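Local coordinates for mandelate racemase/muconate lactonizing enzyme family protein (Bradyrhizobium sp. ORS 278, PDB 3TOY) that is of unknown function but belongs to the enolase superfamily, pairing an alpha+beta N-terminal domain with a C-terminal barrel domain and holding calcium, at residues A34-T39 with P84-V89; V58-T63 with G70-F75; G347-E352 with L370-S375. One frame throughout, in Å; residues are numbered along the deposited sequence.

Interaction 1: A34-T39 with P84-V89; sequences ARAVIT and PLVHLV. With NI (nickel (II) ion), chain G.
Two peptide planes of the strand receive the isopropyl group of Val86, one methyl on each. CG1 of Val86 stands above the plane of the Ala34–Arg35 peptide at its carbonyl-oxygen end, 3.7 Å from Ala34 O. CG2 lies over the following peptide, at 4.1 Å from Ala36 N, and also touches Ala36 CB. The third flat group, the His87 ring, takes no part in the contact with the strand: His87 leaves the helix on the side turned from it, and the ring meets a nickel ion at its edge, through NE2 at 2.3 Å. With chi1 at 167°, CG1 of Val86 is opposite the backbone N, an orientation that sends the two methyls to successive peptides. One helical turn on, Val89 CG1 reaches Ala34 CB at 4.0 Å. Side chains thus meet methyl to methyl, Val86 also lies on strand backbone, and the contact buries 178 Å² with no polar bond between the segments. The axes come within 7.9 Å and run at 167°, nearly antiparallel, consistent with the small Ala34 and Ala36 on the facing side of the strand. Val89 also rests on Ala126, and Leu85 on Met125, both of helix 122-142. The nickel is shared with His87 of a second subunit and carries waters, of which two overlapping positions are doubtful. Helix laid along an antiparallel sheet is the layering of the N-terminal alpha+beta domain of the enolase superfamily, here with an intersubunit metal site.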
loop_
_atom_site.group_PDB
_atom_site.type_symbol
_atom_site.label_atom_id
_atom_site.label_comp_id
_atom_site.label_asym_id
_atom_site.label_seq_id
_atom_site.Cartn_x
_atom_site.Cartn_y
_atom_site.Cartn_z
ATOM N N ALA A 34 12.196 -2.994 -48.962
ATOM C CA ALA A 34 12.611 -1.891 -48.118
ATOM C C ALA A 34 13.837 -1.234 -48.701
ATOM O O ALA A 34 14.751 -1.912 -49.179
ATOM C CB ALA A 34 12.911 -2.412 -46.696
ATOM N N ARG A 35 13.875 0.090 -48.655
ATOM C CA ARG A 35 15.064 0.808 -49.092
ATOM C C ARG A 35 15.566 1.755 -48.014
ATOM O O ARG A 35 14.771 2.364 -47.295
ATOM C CB ARG A 35 14.783 1.593 -50.376
ATOM C CG ARG A 35 14.367 0.720 -51.576
ATOM C CD ARG A 35 13.990 1.594 -52.771
ATOM N NE ARG A 35 12.679 2.219 -52.607
ATOM C CZ ARG A 35 12.183 3.148 -53.417
ATOM N NH1 ARG A 35 12.885 3.564 -54.465
ATOM N NH2 ARG A 35 10.978 3.655 -53.186
ATOM N N ALA A 36 16.882 1.893 -47.924
ATOM C CA ALA A 36 17.507 2.812 -46.983
ATOM C C ALA A 36 17.886 4.128 -47.662
ATOM O O ALA A 36 18.447 4.127 -48.762
ATOM C CB ALA A 36 18.745 2.153 -46.368
ATOM N N VAL A 37 17.584 5.251 -47.015
ATOM C CA VAL A 37 18.029 6.554 -47.499
ATOM C C VAL A 37 18.615 7.356 -46.356
ATOM O O VAL A 37 18.301 7.109 -45.187
ATOM C CB VAL A 37 16.903 7.374 -48.140
ATOM C CG1 VAL A 37 16.351 6.660 -49.374
ATOM C CG2 VAL A 37 15.772 7.639 -47.151
ATOM N N ILE A 38 19.476 8.306 -46.691
ATOM C CA ILE A 38 19.920 9.281 -45.716
ATOM C C ILE A 38 19.610 10.674 -46.244
ATOM O O ILE A 38 20.263 11.168 -47.170
ATOM C CB ILE A 38 21.410 9.128 -45.394
ATOM C CG1 ILE A 38 21.702 7.689 -44.943
ATOM C CG2 ILE A 38 21.841 10.146 -44.338
ATOM C CD1 ILE A 38 23.138 7.435 -44.580
ATOM N N THR A 39 18.592 11.295 -45.665
ATOM C CA THR A 39 18.142 12.598 -46.109
ATOM C C THR A 39 18.943 13.705 -45.450
ATOM O O THR A 39 19.428 13.544 -44.329
ATOM C CB THR A 39 16.658 12.812 -45.774
ATOM O OG1 THR A 39 16.472 12.708 -44.352
ATOM C CG2 THR A 39 15.801 11.780 -46.472
ATOM N N PRO A 84 20.461 -3.804 -41.154
ATOM C CA PRO A 84 19.693 -4.750 -40.335
ATOM C C PRO A 84 18.173 -4.560 -40.517
ATOM O O PRO A 84 17.443 -5.549 -40.705
ATOM C CB PRO A 84 20.121 -4.407 -38.906
ATOM C CG PRO A 84 21.419 -3.735 -39.024
ATOM C CD PRO A 84 21.450 -3.053 -40.368
ATOM N N LEU A 85 17.704 -3.306 -40.479
ATOM C CA LEU A 85 16.262 -3.015 -40.607
ATOM C C LEU A 85 15.739 -3.410 -41.985
ATOM O O LEU A 85 14.677 -4.007 -42.117
ATOM C CB LEU A 85 15.958 -1.538 -40.343
ATOM C CG LEU A 85 15.918 -1.160 -38.852
ATOM C CD1 LEU A 85 15.833 0.351 -38.668
ATOM C CD2 LEU A 85 14.749 -1.865 -38.192
ATOM N N VAL A 86 16.513 -3.104 -43.023
ATOM C CA VAL A 86 16.114 -3.505 -44.383
ATOM C C VAL A 86 15.938 -5.020 -44.479
ATOM O O VAL A 86 14.931 -5.508 -45.003
ATOM C CB VAL A 86 17.144 -3.000 -45.430
ATOM C CG1 VAL A 86 16.910 -3.684 -46.789
ATOM C CG2 VAL A 86 17.056 -1.481 -45.549
ATOM N N HIS A 87 16.902 -5.744 -43.962
ATOM C CA HIS A 87 16.865 -7.181 -43.913
ATOM C C HIS A 87 15.651 -7.701 -43.178
ATOM O O HIS A 87 14.966 -8.569 -43.643
ATOM C CB HIS A 87 18.047 -7.687 -43.119
ATOM C CG HIS A 87 19.233 -8.090 -43.931
ATOM N ND1 HIS A 87 19.295 -9.277 -44.623
ATOM C CD2 HIS A 87 20.441 -7.503 -44.087
ATOM C CE1 HIS A 87 20.471 -9.374 -45.215
ATOM N NE2 HIS A 87 21.190 -8.316 -44.896
ATOM N N LEU A 88 15.434 -7.175 -41.984
ATOM C CA LEU A 88 14.328 -7.658 -41.166
ATOM C C LEU A 88 12.987 -7.446 -41.850
ATOM O O LEU A 88 12.146 -8.353 -41.891
ATOM C CB LEU A 88 14.349 -6.971 -39.801
ATOM C CG LEU A 88 15.452 -7.540 -38.910
ATOM C CD1 LEU A 88 15.662 -6.592 -37.749
ATOM C CD2 LEU A 88 15.115 -8.963 -38.416
ATOM N N VAL A 89 12.778 -6.251 -42.392
ATOM C CA VAL A 89 11.524 -5.952 -43.052
ATOM C C VAL A 89 11.320 -6.901 -44.244
ATOM O O VAL A 89 10.237 -7.435 -44.452
ATOM C CB VAL A 89 11.477 -4.505 -43.544
ATOM C CG1 VAL A 89 10.262 -4.304 -44.447
ATOM C CG2 VAL A 89 11.434 -3.523 -42.352
HETATM NI NI NI G . 23.440 -7.793 -45.056
HETATM O O HOH W 1 24.784 -7.749 -46.717
HETATM O O HOH W 2 24.009 -9.720 -44.627
HETATM O O HOH W 3 23.028 -5.823 -45.807
HETATM O O HOH W 4 23.977 -8.364 -47.031
#

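Interaction 2: V58-T63 with G70-F75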
loop_
_atom_site.group_PDB
_atom_site.type_symbol
_atom_site.label_atom_id
_atom_site.label_comp_id
_atom_site.label_asym_id
_atom_site.label_seq_id
_atom_site.Cartn_x
_atom_site.Cartn_y
_atom_site.Cartn_z
ATOM N N VAL A 58 14.232 4.187 -43.363
ATOM C CA VAL A 58 13.926 2.971 -44.113
ATOM C C VAL A 58 12.541 3.147 -44.716
ATOM O O VAL A 58 11.561 3.370 -44.000
ATOM C CB VAL A 58 13.952 1.714 -43.217
ATOM C CG1 VAL A 58 13.426 0.475 -43.968
ATOM C CG2 VAL A 58 15.359 1.472 -42.672
ATOM N N LEU A 59 12.453 3.057 -46.044
ATOM C CA LEU A 59 11.194 3.258 -46.751
ATOM C C LEU A 59 10.633 1.906 -47.119
ATOM O O LEU A 59 11.326 1.081 -47.727
ATOM C CB LEU A 59 11.424 4.105 -48.019
ATOM C CG LEU A 59 12.300 5.343 -47.829
ATOM C CD1 LEU A 59 12.476 6.118 -49.157
ATOM C CD2 LEU A 59 11.709 6.265 -46.734
ATOM N N ILE A 60 9.384 1.668 -46.742
ATOM C CA ILE A 60 8.800 0.340 -46.781
ATOM C C ILE A 60 7.674 0.345 -47.781
ATOM O O ILE A 60 6.821 1.236 -47.769
ATOM C CB ILE A 60 8.249 -0.066 -45.363
ATOM C CG1 ILE A 60 9.395 -0.115 -44.343
ATOM C CG2 ILE A 60 7.448 -1.348 -45.418
ATOM C CD1 ILE A 60 8.973 -0.498 -42.880
ATOM N N ASP A 61 7.682 -0.657 -48.661
ATOM C CA ASP A 61 6.621 -0.830 -49.648
ATOM C C ASP A 61 6.024 -2.212 -49.522
ATOM O O ASP A 61 6.728 -3.214 -49.577
ATOM C CB ASP A 61 7.162 -0.647 -51.071
ATOM C CG ASP A 61 7.756 0.718 -51.283
ATOM O OD1 ASP A 61 7.075 1.716 -51.001
ATOM O OD2 ASP A 61 8.915 0.805 -51.732
ATOM N N VAL A 62 4.718 -2.268 -49.376
ATOM C CA VAL A 62 4.044 -3.545 -49.290
ATOM C C VAL A 62 3.116 -3.677 -50.491
ATOM O O VAL A 62 2.070 -3.041 -50.551
ATOM C CB VAL A 62 3.226 -3.684 -47.976
ATOM C CG1 VAL A 62 2.423 -4.996 -47.983
ATOM C CG2 VAL A 62 4.153 -3.611 -46.747
ATOM N N THR A 63 3.499 -4.519 -51.449
ATOM C CA THR A 63 2.710 -4.654 -52.667
ATOM C C THR A 63 1.578 -5.623 -52.403
ATOM O O THR A 63 1.754 -6.605 -51.679
ATOM C CB THR A 63 3.568 -5.177 -53.856
ATOM O OG1 THR A 63 4.076 -6.477 -53.537
ATOM C CG2 THR A 63 4.735 -4.247 -54.138
ATOM N N GLY A 70 1.201 -0.338 -50.268
ATOM C CA GLY A 70 1.232 0.394 -48.993
ATOM C C GLY A 70 2.629 0.907 -48.709
ATOM O O GLY A 70 3.620 0.233 -48.994
ATOM N N HIS A 71 2.717 2.101 -48.134
ATOM C CA HIS A 71 3.991 2.694 -47.827
ATOM C C HIS A 71 4.040 3.088 -46.343
ATOM O O HIS A 71 3.020 3.440 -45.761
ATOM C CB HIS A 71 4.193 3.985 -48.622
ATOM C CG HIS A 71 3.995 3.838 -50.102
ATOM N ND1 HIS A 71 4.919 3.220 -50.919
ATOM C CD2 HIS A 71 2.992 4.252 -50.911
ATOM C CE1 HIS A 71 4.489 3.253 -52.168
ATOM N NE2 HIS A 71 3.324 3.874 -52.191
ATOM N N SER A 72 5.240 3.079 -45.782
ATOM C CA SER A 72 5.497 3.678 -44.476
ATOM C C SER A 72 6.987 3.910 -44.408
ATOM O O SER A 72 7.728 3.419 -45.262
ATOM C CB SER A 72 5.059 2.709 -43.372
ATOM O OG SER A 72 5.965 1.623 -43.299
ATOM N N TYR A 73 7.454 4.678 -43.431
ATOM C CA TYR A 73 8.900 4.758 -43.212
ATOM C C TYR A 73 9.258 4.704 -41.720
ATOM O O TYR A 73 8.418 5.004 -40.832
ATOM C CB TYR A 73 9.511 6.033 -43.843
ATOM C CG TYR A 73 9.192 7.308 -43.081
ATOM C CD1 TYR A 73 10.038 7.768 -42.067
ATOM C CD2 TYR A 73 8.045 8.036 -43.362
ATOM C CE1 TYR A 73 9.736 8.931 -41.344
ATOM C CE2 TYR A 73 7.736 9.188 -42.660
ATOM C CZ TYR A 73 8.582 9.621 -41.646
ATOM O OH TYR A 73 8.276 10.762 -40.961
ATOM N N LEU A 74 10.498 4.309 -41.472
ATOM C CA LEU A 74 11.109 4.300 -40.153
ATOM C C LEU A 74 12.242 5.309 -40.111
ATOM O O LEU A 74 13.024 5.403 -41.071
ATOM C CB LEU A 74 11.686 2.921 -39.873
ATOM C CG LEU A 74 10.710 1.754 -39.949
ATOM C CD1 LEU A 74 11.479 0.449 -39.781
ATOM C CD2 LEU A 74 9.614 1.878 -38.895
ATOM N N PHE A 75 12.309 6.093 -39.029
ATOM C CA PHE A 75 13.528 6.833 -38.686
ATOM C C PHE A 75 14.402 5.855 -37.946
ATOM O O PHE A 75 13.953 5.233 -36.971
ATOM C CB PHE A 75 13.215 8.040 -37.796
ATOM C CG PHE A 75 14.434 8.713 -37.238
ATOM C CD1 PHE A 75 15.288 9.441 -38.061
ATOM C CD2 PHE A 75 14.738 8.624 -35.882
ATOM C CE1 PHE A 75 16.394 10.057 -37.544
ATOM C CE2 PHE A 75 15.857 9.238 -35.371
ATOM C CZ PHE A 75 16.686 9.958 -36.190
#
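Asp61 OD1 is gripped by two donors: ND1 of His71 on the partner strand, and the indole NE1 of Trp372. The bond from His71 ND1 to Asp61 OD1 measures 2.6 Å with 146° at the hydrogen, and the oxygen sits at the edge of the imidazole, in its plane. Carboxylate and ring planes are 88° apart. The ring nitrogen meets OD1 nearly end-on to its C-O bond. Both side chains have chi1 near -60°, which leans each CG back beside its own backbone N and brings the groups together above a non-hydrogen-bonded pair. With two donors on one oxygen, the aspartate would probably be favoured in its charged form.

The register is plainly antiparallel: Val58 with Leu74, Ile60 with Ser72 and Val62 with Gly70 are hydrogen-bonded pairs. The straightest of these bonds, Val62 N to Gly70 O, spans 2.8 Å. Leu59 and Tyr73 share a face with Asp61 and His71; Leu59 CD2 presses on Tyr73 CB at 3.6 Å, while the phenol leads off to Glu325. On the other face Ser72 OG lies 3.5 Å from Ile60 CB, its hydroxyl satisfied by Gly129 O, and Ile60 CD1 meets Leu74 CG at 4.1 Å.

Strand 69-75 forms the edge of the sheet within this chain, paired with 50-64 as a beta hairpin. Strand 29-47 flanks 50-64 on its other side, and helices 82-95 and 122-142 pack on the face that carries Val58, Ile60, Val62 and Ser72.

Interaction 3: G347-E352 with L370-S375; sequences GAILTE and LAWNES
Ile349 and Trp372 lie side by side with their side chains pointing the same way, and the isoleucine tip, CD1, slants onto the six-membered ring, 3.8 Å from CE3. With chi1 at 56°, Ile349 has CG1 wedged between its backbone N and carbonyl carbon, which directs the CD1 arm along the indole. Ile349 O lies in the plane of that ring, off its edge. From the next residue, Leu350 CD2 also meets the ring obliquely, at 3.9 Å from CZ3. The Leu350 and Leu370 side chains cross, with CD2 of Leu350 touching CD2 of Leu370, so this one methyl meets leucine and tryptophan from directions roughly at right angles.

These side chains hang from a single backbone bridge between Leu350 and Trp372 in the enolase C-terminal domain-like region, where the end-to-end directions of 348-351 and 370-373 differ by 107°. Thr351 N to Ala371 O is the straight bond, 2.8 Å with 176° at the hydrogen. Asn373 N reaches Ile349 O at 3.0 Å from well above the carbonyl plane. Beyond it Asn373 serves as N-cap of helix 374-380: its OD1 accepts from Ser375 OG and, weakly, from Ala376 N.

Thr351 stands beside the bridge. Its methyl CG2 is tight against Trp372 O, at 3.0 Å, while its OG1 lies 3.5 Å from Ala371 CB. Water 6 accepts from both Glu352 N and Ala371 N, joining the segments near exposed Thr351 and Glu352. At the other end water 5 takes the amide of Asn373, ND2 standing 3.2 Å away. The indole packs on Leu59 and Arg35 of the N-terminal domain and meets the His71 ring.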
loop_
_atom_site.group_PDB
_atom_site.type_symbol
_atom_site.label_atom_id
_atom_site.label_comp_id
_atom_site.label_asym_id
_atom_site.label_seq_id
_atom_site.Cartn_x
_atom_site.Cartn_y
_atom_site.Cartn_z
ATOM N N GLY A 347 10.592 14.776 -45.330
ATOM C CA GLY A 347 9.996 15.685 -46.310
ATOM C C GLY A 347 10.706 15.576 -47.657
ATOM O O GLY A 347 10.078 15.556 -48.716
ATOM N N ALA A 348 12.025 15.473 -47.599
ATOM C CA ALA A 348 12.846 15.453 -48.802
ATOM C C ALA A 348 12.494 14.302 -49.741
ATOM O O ALA A 348 12.657 14.422 -50.961
ATOM C CB ALA A 348 14.313 15.410 -48.423
ATOM N N ILE A 349 12.004 13.188 -49.194
ATOM C CA ILE A 349 11.696 12.021 -50.033
ATOM C C ILE A 349 10.213 11.702 -50.211
ATOM O O ILE A 349 9.855 10.651 -50.734
ATOM C CB ILE A 349 12.487 10.759 -49.604
ATOM C CG1 ILE A 349 12.232 10.415 -48.120
ATOM C CG2 ILE A 349 13.978 10.961 -49.851
ATOM C CD1 ILE A 349 10.855 9.803 -47.879
ATOM N N LEU A 350 9.348 12.631 -49.813
ATOM C CA LEU A 350 7.901 12.464 -49.982
ATOM C C LEU A 350 7.319 13.285 -51.144
ATOM O O LEU A 350 7.699 14.434 -51.332
ATOM C CB LEU A 350 7.182 12.902 -48.704
ATOM C CG LEU A 350 7.329 11.955 -47.513
ATOM C CD1 LEU A 350 6.569 12.574 -46.346
ATOM C CD2 LEU A 350 6.762 10.587 -47.878
ATOM N N THR A 351 6.362 12.718 -51.878
ATOM C CA THR A 351 5.670 13.479 -52.936
ATOM C C THR A 351 4.869 14.643 -52.347
ATOM O O THR A 351 4.688 15.685 -52.981
ATOM C CB THR A 351 4.740 12.585 -53.796
ATOM O OG1 THR A 351 3.623 12.150 -53.010
ATOM C CG2 THR A 351 5.490 11.366 -54.319
ATOM N N GLU A 352 4.400 14.473 -51.118
ATOM C CA GLU A 352 3.649 15.527 -50.452
ATOM C C GLU A 352 4.130 15.715 -49.016
ATOM O O GLU A 352 3.602 15.103 -48.086
ATOM C CB GLU A 352 2.153 15.239 -50.527
ATOM C CG GLU A 352 1.521 15.815 -51.794
ATOM C CD GLU A 352 0.257 15.096 -52.214
ATOM O OE1 GLU A 352 -0.094 14.081 -51.578
ATOM O OE2 GLU A 352 -0.381 15.542 -53.191
ATOM N N LEU A 370 1.633 8.886 -47.758
ATOM C CA LEU A 370 3.057 8.644 -47.929
ATOM C C LEU A 370 3.293 8.004 -49.303
ATOM O O LEU A 370 3.006 6.830 -49.499
ATOM C CB LEU A 370 3.589 7.719 -46.825
ATOM C CG LEU A 370 3.471 8.208 -45.370
ATOM C CD1 LEU A 370 4.054 7.154 -44.422
ATOM C CD2 LEU A 370 4.179 9.525 -45.194
ATOM N N ALA A 371 3.768 8.794 -50.252
ATOM C CA ALA A 371 4.173 8.279 -51.561
ATOM C C ALA A 371 5.531 8.885 -51.808
ATOM O O ALA A 371 5.785 10.022 -51.403
ATOM C CB ALA A 371 3.194 8.704 -52.622
ATOM N N TRP A 372 6.414 8.139 -52.455
ATOM C CA TRP A 372 7.787 8.581 -52.578
ATOM C C TRP A 372 8.026 9.490 -53.783
ATOM O O TRP A 372 7.530 9.240 -54.885
ATOM C CB TRP A 372 8.724 7.386 -52.679
ATOM C CG TRP A 372 8.352 6.251 -51.795
ATOM C CD1 TRP A 372 8.062 4.970 -52.176
ATOM C CD2 TRP A 372 8.214 6.290 -50.369
ATOM N NE1 TRP A 372 7.767 4.210 -51.073
ATOM C CE2 TRP A 372 7.849 4.995 -49.951
ATOM C CE3 TRP A 372 8.370 7.294 -49.408
ATOM C CZ2 TRP A 372 7.632 4.674 -48.612
ATOM C CZ3 TRP A 372 8.152 6.976 -48.076
ATOM C CH2 TRP A 372 7.786 5.677 -47.693
ATOM N N ASN A 373 8.785 10.551 -53.547
ATOM C CA ASN A 373 9.427 11.296 -54.620
ATOM C C ASN A 373 10.637 10.465 -55.067
ATOM O O ASN A 373 11.730 10.575 -54.509
ATOM C CB ASN A 373 9.851 12.668 -54.101
ATOM C CG ASN A 373 10.673 13.453 -55.111
ATOM O OD1 ASN A 373 11.004 12.959 -56.192
ATOM N ND2 ASN A 373 11.012 14.685 -54.752
ATOM N N GLU A 374 10.430 9.607 -56.066
ATOM C CA GLU A 374 11.476 8.669 -56.489
ATOM C C GLU A 374 12.809 9.307 -56.919
ATOM O O GLU A 374 13.880 8.743 -56.679
ATOM C CB GLU A 374 10.951 7.732 -57.583
ATOM C CG GLU A 374 9.886 6.751 -57.100
ATOM C CD GLU A 374 10.447 5.707 -56.158
ATOM O OE1 GLU A 374 11.687 5.645 -56.008
ATOM O OE2 GLU A 374 9.649 4.947 -55.572
ATOM N N SER A 375 12.764 10.468 -57.568
ATOM C CA SER A 375 14.013 11.088 -57.983
ATOM C C SER A 375 14.837 11.445 -56.741
ATOM O O SER A 375 16.055 11.283 -56.715
ATOM C CB SER A 375 13.773 12.293 -58.910
ATOM O OG SER A 375 13.413 13.466 -58.201
HETATM O O HOH W 5 9.998 15.736 -51.866
HETATM O O HOH W 6 3.662 11.941 -49.929
#

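In the fold
From the N terminus, strand 29-47 supplies the first half of interaction 1, which closes a long loop when helix 82-95 returns against it. Interaction 2 falls wholly within that loop, a short hairpin closure between strands 50-64 and 69-75. The two are joined by adjacent strands of one sheet: Arg35 pairs with Leu59, and Leu85 packs on Val58. Interaction 3 comes in series, much later, closing a loop between residues 347-352 and 370-375 at the start of helix 374-380. It nevertheless returns to the first two: Glu374 forms a salt bridge to Arg35, Thr39 touches Ile349, and Ser72 touches Trp372. The C-terminal part of the chain is thereby tied to the N-terminal sheet.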